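Local atomic coordinates of alpha-glucosidase (Bacteroides thetaiotaomicron, PDB entry 5XFM), a protein that hydrolyses terminal sugars as a family 97 glycoside hydrolase, acting as a bifunctional beta-L-arabinopyranosidase and alpha-galactosidase. Residues M324-A329 with D545-V550; N34-C39 with F64-K69. The protein carries 1 engineered substitution. One frame throughout, in Å; residues are numbered along the deposited sequence.

Contact 1. Residues M324-A329 with D545-V550; sequences MGYEYA and DFMKRV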
ATOM      1  N   MET A 324     -12.943  25.111  -0.264  1.00 24.52           N
ATOM      2  CA  MET A 324     -13.240  23.780   0.233  1.00 26.33           C
ATOM      3  C   MET A 324     -12.804  23.617   1.691  1.00 25.94           C
ATOM      4  O   MET A 324     -13.181  22.656   2.362  1.00 22.88           O
ATOM      5  CB  MET A 324     -12.564  22.734  -0.654  1.00 26.89           C
ATOM      6  CG  MET A 324     -13.166  22.645  -2.042  1.00 20.45           C
ATOM      7  SD  MET A 324     -14.881  22.085  -2.035  1.00 25.78           S
ATOM      8  CE  MET A 324     -14.705  20.453  -1.313  1.00 24.78           C
ATOM      9  N   GLY A 325     -12.002  24.559   2.179  1.00 31.28           N
ATOM     10  CA  GLY A 325     -11.467  24.463   3.524  1.00 22.11           C
ATOM     11  C   GLY A 325     -10.384  23.403   3.567  1.00 29.23           C
ATOM     12  O   GLY A 325     -10.091  22.834   4.622  1.00 33.20           O
ATOM     13  N   TYR A 326      -9.798  23.123   2.406  1.00 27.68           N
ATOM     14  CA  TYR A 326      -8.752  22.110   2.314  1.00 30.13           C
ATOM     15  C   TYR A 326      -7.416  22.666   2.785  1.00 32.27           C
ATOM     16  O   TYR A 326      -7.123  23.852   2.600  1.00 28.34           O
ATOM     17  CB  TYR A 326      -8.634  21.570   0.885  1.00 27.37           C
ATOM     18  CG  TYR A 326      -9.649  20.493   0.560  1.00 31.40           C
ATOM     19  CD1 TYR A 326     -10.701  20.218   1.428  1.00 27.21           C
ATOM     20  CD2 TYR A 326      -9.539  19.733  -0.598  1.00 26.80           C
ATOM     21  CE1 TYR A 326     -11.624  19.232   1.141  1.00 27.52           C
ATOM     22  CE2 TYR A 326     -10.458  18.743  -0.892  1.00 27.28           C
ATOM     23  CZ  TYR A 326     -11.497  18.498  -0.019  1.00 27.46           C
ATOM     24  OH  TYR A 326     -12.413  17.517  -0.306  1.00 23.87           O
ATOM     25  N   GLU A 327      -6.621  21.797   3.406  1.00 23.72           N
ATOM     26  CA  GLU A 327      -5.337  22.184   3.982  1.00 28.10           C
ATOM     27  C   GLU A 327      -4.249  22.426   2.950  1.00 23.21           C
ATOM     28  O   GLU A 327      -3.349  23.234   3.176  1.00 26.80           O
ATOM     29  CB  GLU A 327      -4.853  21.131   4.985  1.00 24.83           C
ATOM     30  CG  GLU A 327      -5.684  21.032   6.251  1.00 28.88           C
ATOM     31  CD  GLU A 327      -7.045  20.404   6.026  1.00 33.05           C
ATOM     32  OE1 GLU A 327      -7.130  19.425   5.255  1.00 30.22           O
ATOM     33  OE2 GLU A 327      -8.029  20.890   6.623  1.00 33.77           O
ATOM     34  N   TYR A 328      -4.298  21.702   1.840  1.00 23.06           N
ATOM     35  CA  TYR A 328      -3.182  21.722   0.901  1.00 20.18           C
ATOM     36  C   TYR A 328      -3.590  21.956  -0.546  1.00 26.43           C
ATOM     37  O   TYR A 328      -4.755  21.805  -0.922  1.00 25.12           O
ATOM     38  CB  TYR A 328      -2.381  20.420   1.018  1.00 22.60           C
ATOM     39  CG  TYR A 328      -1.777  20.231   2.397  1.00 20.63           C
ATOM     40  CD1 TYR A 328      -0.788  21.091   2.867  1.00 22.53           C
ATOM     41  CD2 TYR A 328      -2.227  19.227   3.243  1.00 23.53           C
ATOM     42  CE1 TYR A 328      -0.248  20.936   4.128  1.00 22.64           C
ATOM     43  CE2 TYR A 328      -1.692  19.064   4.507  1.00 22.38           C
ATOM     44  CZ  TYR A 328      -0.707  19.920   4.944  1.00 20.16           C
ATOM     45  OH  TYR A 328      -0.179  19.764   6.202  1.00 22.79           O
ATOM     46  N   ALA A 329      -2.609  22.389  -1.331  1.00 24.67           N
ATOM     47  CA  ALA A 329      -2.687  22.384  -2.778  1.00 19.07           C
ATOM     48  C   ALA A 329      -1.413  21.761  -3.341  1.00 20.35           C
ATOM     49  O   ALA A 329      -0.303  22.171  -2.992  1.00 22.53           O
ATOM     50  CB  ALA A 329      -2.882  23.797  -3.324  1.00 19.42           C
ATOM     51  N   ASP A 545     -20.692  19.121  -0.308  1.00 31.52           N
ATOM     52  CA  ASP A 545     -20.864  19.295   1.126  1.00 31.89           C
ATOM     53  C   ASP A 545     -20.200  18.154   1.868  1.00 32.87           C
ATOM     54  O   ASP A 545     -19.508  18.377   2.861  1.00 31.24           O
ATOM     55  CB  ASP A 545     -22.345  19.388   1.511  1.00 35.33           C
ATOM     56  CG  ASP A 545     -22.943  20.753   1.213  1.00 36.22           C
ATOM     57  OD1 ASP A 545     -22.197  21.753   1.261  1.00 40.08           O
ATOM     58  OD2 ASP A 545     -24.162  20.832   0.956  1.00 36.91           O
ATOM     59  N   PHE A 546     -20.420  16.929   1.400  1.00 31.49           N
ATOM     60  CA  PHE A 546     -19.736  15.793   2.002  1.00 32.42           C
ATOM     61  C   PHE A 546     -18.220  15.965   1.907  1.00 34.07           C
ATOM     62  O   PHE A 546     -17.506  15.805   2.903  1.00 28.47           O
ATOM     63  CB  PHE A 546     -20.125  14.478   1.332  1.00 27.48           C
ATOM     64  CG  PHE A 546     -19.267  13.310   1.761  1.00 32.60           C
ATOM     65  CD1 PHE A 546     -19.545  12.627   2.934  1.00 36.41           C
ATOM     66  CD2 PHE A 546     -18.164  12.926   1.019  1.00 29.35           C
ATOM     67  CE1 PHE A 546     -18.754  11.570   3.341  1.00 35.52           C
ATOM     68  CE2 PHE A 546     -17.367  11.872   1.425  1.00 28.55           C
ATOM     69  CZ  PHE A 546     -17.664  11.193   2.582  1.00 30.60           C
ATOM     70  N   MET A 547     -17.737  16.291   0.708  1.00 28.61           N
ATOM     71  CA  MET A 547     -16.297  16.394   0.471  1.00 29.35           C
ATOM     72  C   MET A 547     -15.673  17.467   1.355  1.00 34.83           C
ATOM     73  O   MET A 547     -14.482  17.414   1.660  1.00 35.80           O
ATOM     74  CB  MET A 547     -16.002  16.669  -1.001  1.00 25.91           C
ATOM     75  CG  MET A 547     -16.277  15.470  -1.890  1.00 28.41           C
ATOM     76  SD  MET A 547     -15.413  14.001  -1.307  1.00 34.39           S
ATOM     77  CE  MET A 547     -13.706  14.483  -1.533  1.00 28.19           C
ATOM     78  N   LYS A 548     -16.476  18.446   1.755  1.00 28.65           N
ATOM     79  CA  LYS A 548     -16.004  19.443   2.708  1.00 29.15           C
ATOM     80  C   LYS A 548     -15.714  18.854   4.102  1.00 28.59           C
ATOM     81  O   LYS A 548     -14.900  19.401   4.849  1.00 28.21           O
ATOM     82  CB  LYS A 548     -17.010  20.588   2.815  1.00 28.67           C
ATOM     83  CG  LYS A 548     -16.848  21.635   1.721  1.00 27.42           C
ATOM     84  CD  LYS A 548     -18.105  22.474   1.560  1.00 30.19           C
ATOM     85  CE  LYS A 548     -17.778  23.870   1.036  1.00 27.55           C
ATOM     86  NZ  LYS A 548     -18.378  24.141  -0.301  1.00 37.58           N
ATOM     87  N   ARG A 549     -16.372  17.752   4.457  1.00 32.60           N
ATOM     88  CA  ARG A 549     -16.220  17.172   5.796  1.00 28.40           C
ATOM     89  C   ARG A 549     -15.436  15.867   5.822  1.00 29.42           C
ATOM     90  O   ARG A 549     -15.275  15.265   6.885  1.00 33.90           O
ATOM     91  CB  ARG A 549     -17.589  16.924   6.435  1.00 28.93           C
ATOM     92  CG  ARG A 549     -18.504  18.135   6.472  1.00 38.94           C
ATOM     93  CD  ARG A 549     -19.724  17.885   7.349  1.00 50.55           C
ATOM     94  NE  ARG A 549     -20.962  18.287   6.684  1.00 57.19           N
ATOM     95  CZ  ARG A 549     -21.998  17.478   6.467  1.00 59.39           C
ATOM     96  NH1 ARG A 549     -21.959  16.213   6.876  1.00 69.71           N
ATOM     97  NH2 ARG A 549     -23.079  17.934   5.846  1.00 56.11           N
ATOM     98  N   VAL A 550     -14.950  15.426   4.666  1.00 35.96           N
ATOM     99  CA  VAL A 550     -14.266  14.135   4.582  1.00 34.74           C
ATOM    100  C   VAL A 550     -12.991  14.054   5.443  1.00 30.32           C
ATOM    101  O   VAL A 550     -12.152  14.958   5.436  1.00 31.04           O
ATOM    102  CB  VAL A 550     -13.930  13.787   3.094  1.00 31.60           C
ATOM    103  CG1 VAL A 550     -12.860  14.706   2.525  1.00 33.68           C
ATOM    104  CG2 VAL A 550     -13.529  12.326   2.954  1.00 32.67           C
TER

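Contact 2. Residues N34-C39 with F64-K69; sequences NETKPC and FTKNLK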
ATOM      1  N   ASN A  34      16.704 -33.872   8.942  1.00 32.39           N
ATOM      2  CA  ASN A  34      16.649 -34.938   7.937  1.00 36.14           C
ATOM      3  C   ASN A  34      15.916 -34.578   6.645  1.00 40.27           C
ATOM      4  O   ASN A  34      15.538 -35.455   5.864  1.00 43.39           O
ATOM      5  CB  ASN A  34      15.998 -36.178   8.552  1.00 35.12           C
ATOM      6  CG  ASN A  34      16.675 -36.611   9.834  1.00 37.97           C
ATOM      7  OD1 ASN A  34      16.033 -36.715  10.880  1.00 40.53           O
ATOM      8  ND2 ASN A  34      17.980 -36.856   9.764  1.00 39.29           N
ATOM      9  N   GLU A  35      15.748 -33.285   6.403  1.00 39.50           N
ATOM     10  CA  GLU A  35      15.148 -32.827   5.160  1.00 35.89           C
ATOM     11  C   GLU A  35      16.186 -32.224   4.234  1.00 34.19           C
ATOM     12  O   GLU A  35      17.047 -31.457   4.665  1.00 39.23           O
ATOM     13  CB  GLU A  35      14.036 -31.824   5.442  1.00 33.74           C
ATOM     14  CG  GLU A  35      12.787 -32.479   6.009  1.00 40.70           C
ATOM     15  CD  GLU A  35      12.659 -33.951   5.615  1.00 49.60           C
ATOM     16  OE1 GLU A  35      12.258 -34.241   4.464  1.00 54.59           O
ATOM     17  OE2 GLU A  35      12.946 -34.820   6.465  1.00 42.85           O
ATOM     18  N   THR A  36      16.129 -32.620   2.967  1.00 32.14           N
ATOM     19  CA  THR A  36      17.039 -32.098   1.961  1.00 33.03           C
ATOM     20  C   THR A  36      16.870 -30.587   1.863  1.00 31.17           C
ATOM     21  O   THR A  36      17.832 -29.840   1.700  1.00 30.84           O
ATOM     22  CB  THR A  36      16.781 -32.739   0.584  1.00 35.29           C
ATOM     23  OG1 THR A  36      16.988 -34.154   0.670  1.00 37.69           O
ATOM     24  CG2 THR A  36      17.710 -32.153  -0.469  1.00 34.62           C
ATOM     25  N   LYS A  37      15.626 -30.147   1.961  1.00 24.45           N
ATOM     26  CA  LYS A  37      15.319 -28.737   1.859  1.00 29.16           C
ATOM     27  C   LYS A  37      14.473 -28.285   3.046  1.00 23.44           C
ATOM     28  O   LYS A  37      13.352 -28.764   3.232  1.00 24.64           O
ATOM     29  CB  LYS A  37      14.622 -28.469   0.523  1.00 29.31           C
ATOM     30  CG  LYS A  37      14.244 -27.045   0.264  1.00 30.51           C
ATOM     31  CD  LYS A  37      14.242 -26.765  -1.240  1.00 29.86           C
ATOM     32  CE  LYS A  37      13.623 -27.901  -2.035  1.00 32.02           C
ATOM     33  NZ  LYS A  37      14.011 -27.845  -3.476  1.00 41.09           N
ATOM     34  N   PRO A  38      15.019 -27.382   3.875  1.00 21.29           N
ATOM     35  CA  PRO A  38      14.283 -26.883   5.036  1.00 22.74           C
ATOM     36  C   PRO A  38      12.974 -26.233   4.613  1.00 23.28           C
ATOM     37  O   PRO A  38      12.937 -25.525   3.606  1.00 20.71           O
ATOM     38  CB  PRO A  38      15.241 -25.852   5.644  1.00 26.82           C
ATOM     39  CG  PRO A  38      16.111 -25.434   4.514  1.00 26.07           C
ATOM     40  CD  PRO A  38      16.304 -26.683   3.703  1.00 28.54           C
ATOM     41  N   CYS A  39      11.910 -26.473   5.365  1.00 19.66           N
ATOM     42  CA  CYS A  39      10.615 -25.952   4.975  1.00 21.43           C
ATOM     43  C   CYS A  39       9.701 -25.707   6.167  1.00 21.10           C
ATOM     44  O   CYS A  39      10.015 -26.083   7.288  1.00 21.49           O
ATOM     45  CB  CYS A  39       9.950 -26.908   3.978  1.00 23.94           C
ATOM     46  SG  CYS A  39       9.853 -28.624   4.541  1.00 39.50           S
ATOM     47  N   PHE A  64      22.803 -21.909   2.863  1.00 24.14           N
ATOM     48  CA  PHE A  64      21.790 -22.334   3.812  1.00 21.54           C
ATOM     49  C   PHE A  64      20.540 -22.746   3.028  1.00 22.47           C
ATOM     50  O   PHE A  64      19.425 -22.300   3.296  1.00 28.06           O
ATOM     51  CB  PHE A  64      21.487 -21.193   4.773  1.00 22.83           C
ATOM     52  CG  PHE A  64      22.705 -20.674   5.485  1.00 25.91           C
ATOM     53  CD1 PHE A  64      23.266 -21.367   6.542  1.00 23.80           C
ATOM     54  CD2 PHE A  64      23.307 -19.498   5.065  1.00 29.06           C
ATOM     55  CE1 PHE A  64      24.396 -20.887   7.174  1.00 26.63           C
ATOM     56  CE2 PHE A  64      24.435 -19.011   5.696  1.00 29.80           C
ATOM     57  CZ  PHE A  64      24.982 -19.700   6.747  1.00 23.75           C
ATOM     58  N   THR A  65      20.756 -23.609   2.046  1.00 23.52           N
ATOM     59  CA  THR A  65      19.728 -24.010   1.096  1.00 30.76           C
ATOM     60  C   THR A  65      19.327 -25.470   1.286  1.00 36.15           C
ATOM     61  O   THR A  65      18.154 -25.835   1.147  1.00 37.66           O
ATOM     62  CB  THR A  65      20.237 -23.776  -0.352  1.00 24.76           C
ATOM     63  OG1 THR A  65      20.059 -22.397  -0.701  1.00 31.42           O
ATOM     64  CG2 THR A  65      19.499 -24.632  -1.353  1.00 43.16           C
ATOM     65  N   LYS A  66      20.303 -26.300   1.631  1.00 29.79           N
ATOM     66  CA  LYS A  66      20.069 -27.737   1.716  1.00 33.71           C
ATOM     67  C   LYS A  66      20.686 -28.387   2.950  1.00 29.27           C
ATOM     68  O   LYS A  66      21.763 -27.996   3.388  1.00 24.86           O
ATOM     69  CB  LYS A  66      20.608 -28.432   0.464  1.00 34.03           C
ATOM     70  CG  LYS A  66      19.842 -28.104  -0.795  1.00 40.01           C
ATOM     71  CD  LYS A  66      20.338 -28.911  -1.976  1.00 51.15           C
ATOM     72  CE  LYS A  66      19.517 -28.608  -3.214  1.00 55.27           C
ATOM     73  NZ  LYS A  66      18.080 -28.934  -3.001  1.00 55.19           N
ATOM     74  N   ASN A  67      19.995 -29.385   3.492  1.00 32.58           N
ATOM     75  CA  ASN A  67      20.554 -30.246   4.513  1.00 29.65           C
ATOM     76  C   ASN A  67      21.013 -29.484   5.757  1.00 30.37           C
ATOM     77  O   ASN A  67      22.175 -29.545   6.144  1.00 29.06           O
ATOM     78  CB  ASN A  67      21.713 -31.052   3.919  1.00 30.99           C
ATOM     79  CG  ASN A  67      21.279 -31.934   2.748  1.00 33.86           C
ATOM     80  OD1 ASN A  67      20.182 -32.496   2.757  1.00 44.63           O
ATOM     81  ND2 ASN A  67      22.124 -32.026   1.725  1.00 51.32           N
ATOM     82  N   LEU A  68      20.107 -28.708   6.334  1.00 25.61           N
ATOM     83  CA  LEU A  68      20.381 -27.978   7.558  1.00 22.27           C
ATOM     84  C   LEU A  68      20.043 -28.802   8.788  1.00 29.64           C
ATOM     85  O   LEU A  68      19.252 -29.743   8.722  1.00 30.69           O
ATOM     86  CB  LEU A  68      19.611 -26.647   7.591  1.00 23.12           C
ATOM     87  CG  LEU A  68      20.131 -25.402   6.843  1.00 26.77           C
ATOM     88  CD1 LEU A  68      20.852 -25.723   5.546  1.00 23.80           C
ATOM     89  CD2 LEU A  68      18.979 -24.424   6.585  1.00 21.66           C
ATOM     90  N   LYS A  69      20.656 -28.443   9.912  1.00 27.41           N
ATOM     91  CA  LYS A  69      20.294 -29.033  11.191  1.00 24.50           C
ATOM     92  C   LYS A  69      19.632 -27.961  12.035  1.00 24.83           C
ATOM     93  O   LYS A  69      20.021 -26.795  11.975  1.00 25.26           O
ATOM     94  CB  LYS A  69      21.512 -29.590  11.927  1.00 29.21           C
ATOM     95  CG  LYS A  69      22.413 -30.489  11.102  1.00 36.53           C
ATOM     96  CD  LYS A  69      23.716 -30.767  11.842  1.00 33.96           C
ATOM     97  CE  LYS A  69      24.580 -31.769  11.090  1.00 46.88           C
ATOM     98  NZ  LYS A  69      23.962 -33.127  11.067  1.00 50.74           N
TER
HETATM   99  O   HOH W   1      18.985 -32.104   9.501  1.00 32.03           O
HETATM  100  O   HOH W   2      17.495 -29.124   5.974  1.00 18.18           O
HETATM  101  O   HOH W   3      19.150 -32.533   6.658  1.00 33.51           O

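Contact 1. Residues M324-A329 with D545-V550
A Schellman motif, with G325 at positive phi as its C-prime residue, ends helix 311-324 and sets M324 and Y326 against M547, K548 and V550 at the C-terminal part of helix 541-549. The polar link is a hydrogen bond from Y326 OH to M547 O, 2.9 Å long. The carbonyl oxygen lies in the plane of the tyrosine ring, at its edge, whereas the hydroxyl stands well out of the carbonyl plane, 48° above it. Two apolar groups lie beside this bond: M547 CE comes to 3.5 Å from Y326 OH, and V550 CG1 approaches the same oxygen at 4.0 Å. M324 doubles back through its chi2 and chi3 bends (-64° and -62°), which carry CE to 3.9 Å from K548 CG and 4.0 Å from M547 CB, while M324 CB lies over the rim of one face of the Y326 ring. A phenylalanine in place of Y326 would probably keep much of this packing but deprive the M547 carbonyl of its hydroxyl donor. Beyond the contact, Y326 leans on R296 and T298 of strand 295-299, which neighbours strand 328-331 in the parallel barrel sheet; M547 and V550 meet T519 of helix 512-521, and F546 makes an edge-to-face contact with Y607 of the C-terminal antiparallel sheet.

Contact 2. Residues N34-C39 with F64-K69
T36 and N67 meet closely through their backbones, where N67 N donates to T36 O at 2.8 Å with a moderately bent N-H...O angle of 148°. The donor lies above the carbonyl plane. K66 approaches the same oxygen with its CA, in a CA-H...O contact of 3.1 Å, and with its CB. N67 turns with positive phi, and its side chain runs alongside that of T36; CG lies anti to the carbonyl carbon (chi1 -60°), which brings OD1 to 3.3 Å from T36 CA. On the side of T65 and L68, P38 CG lies 3.7 Å from L68 CD2 and P38 CD 3.3 Å from T65 O, an oxygen that also accepts a hydrogen bond from Q143. L68 additionally packs on V32.

The two loops belong to the N-terminal domain, of the galactose mutarotase-like clan, built on two large antiparallel sheets. Residues 34-39 join neighbouring strands 26-31 and 39-44 of one sheet, whereas 64-69 passes from strand 62-64 of that sheet to edge strand 69-83 of the other.

Toward N34 the backbones part and water takes over. One molecule bridges N34 N and L68 O; a second accepts from L68 N at 2.7 Å and probably donates to E35 O, and a third also donates to E35 O, with a weak bond to L68 O. At the other, lysine-bearing margin, K37 bends at chi3 and K66 at chi4, leaving NZ of K37 4.2 Å from NZ of K66, a pairing of like charges that is probably unfavourable unless solvent screens it.

How the contacts relate
Along the chain both segments of contact 2 precede those of contact 1, and the two share no strand, sheet or domain. Their centres are 57 Å apart, with about 45 Å between nearest atoms, and the centre of the molecule lies between them. Contact 2 lies in the N-terminal domain, between segments only 25 residues apart, and joins a loop within one antiparallel sheet to the loop that leads into the other. Contact 1 spans 216 residues within the glycoside hydrolase 97 region, bringing the lead-in to barrel strand 328-331 against helix 541-549, close to the C-terminal sheet. With no touch between them, each contact ties together parts of its own domain independently of the other.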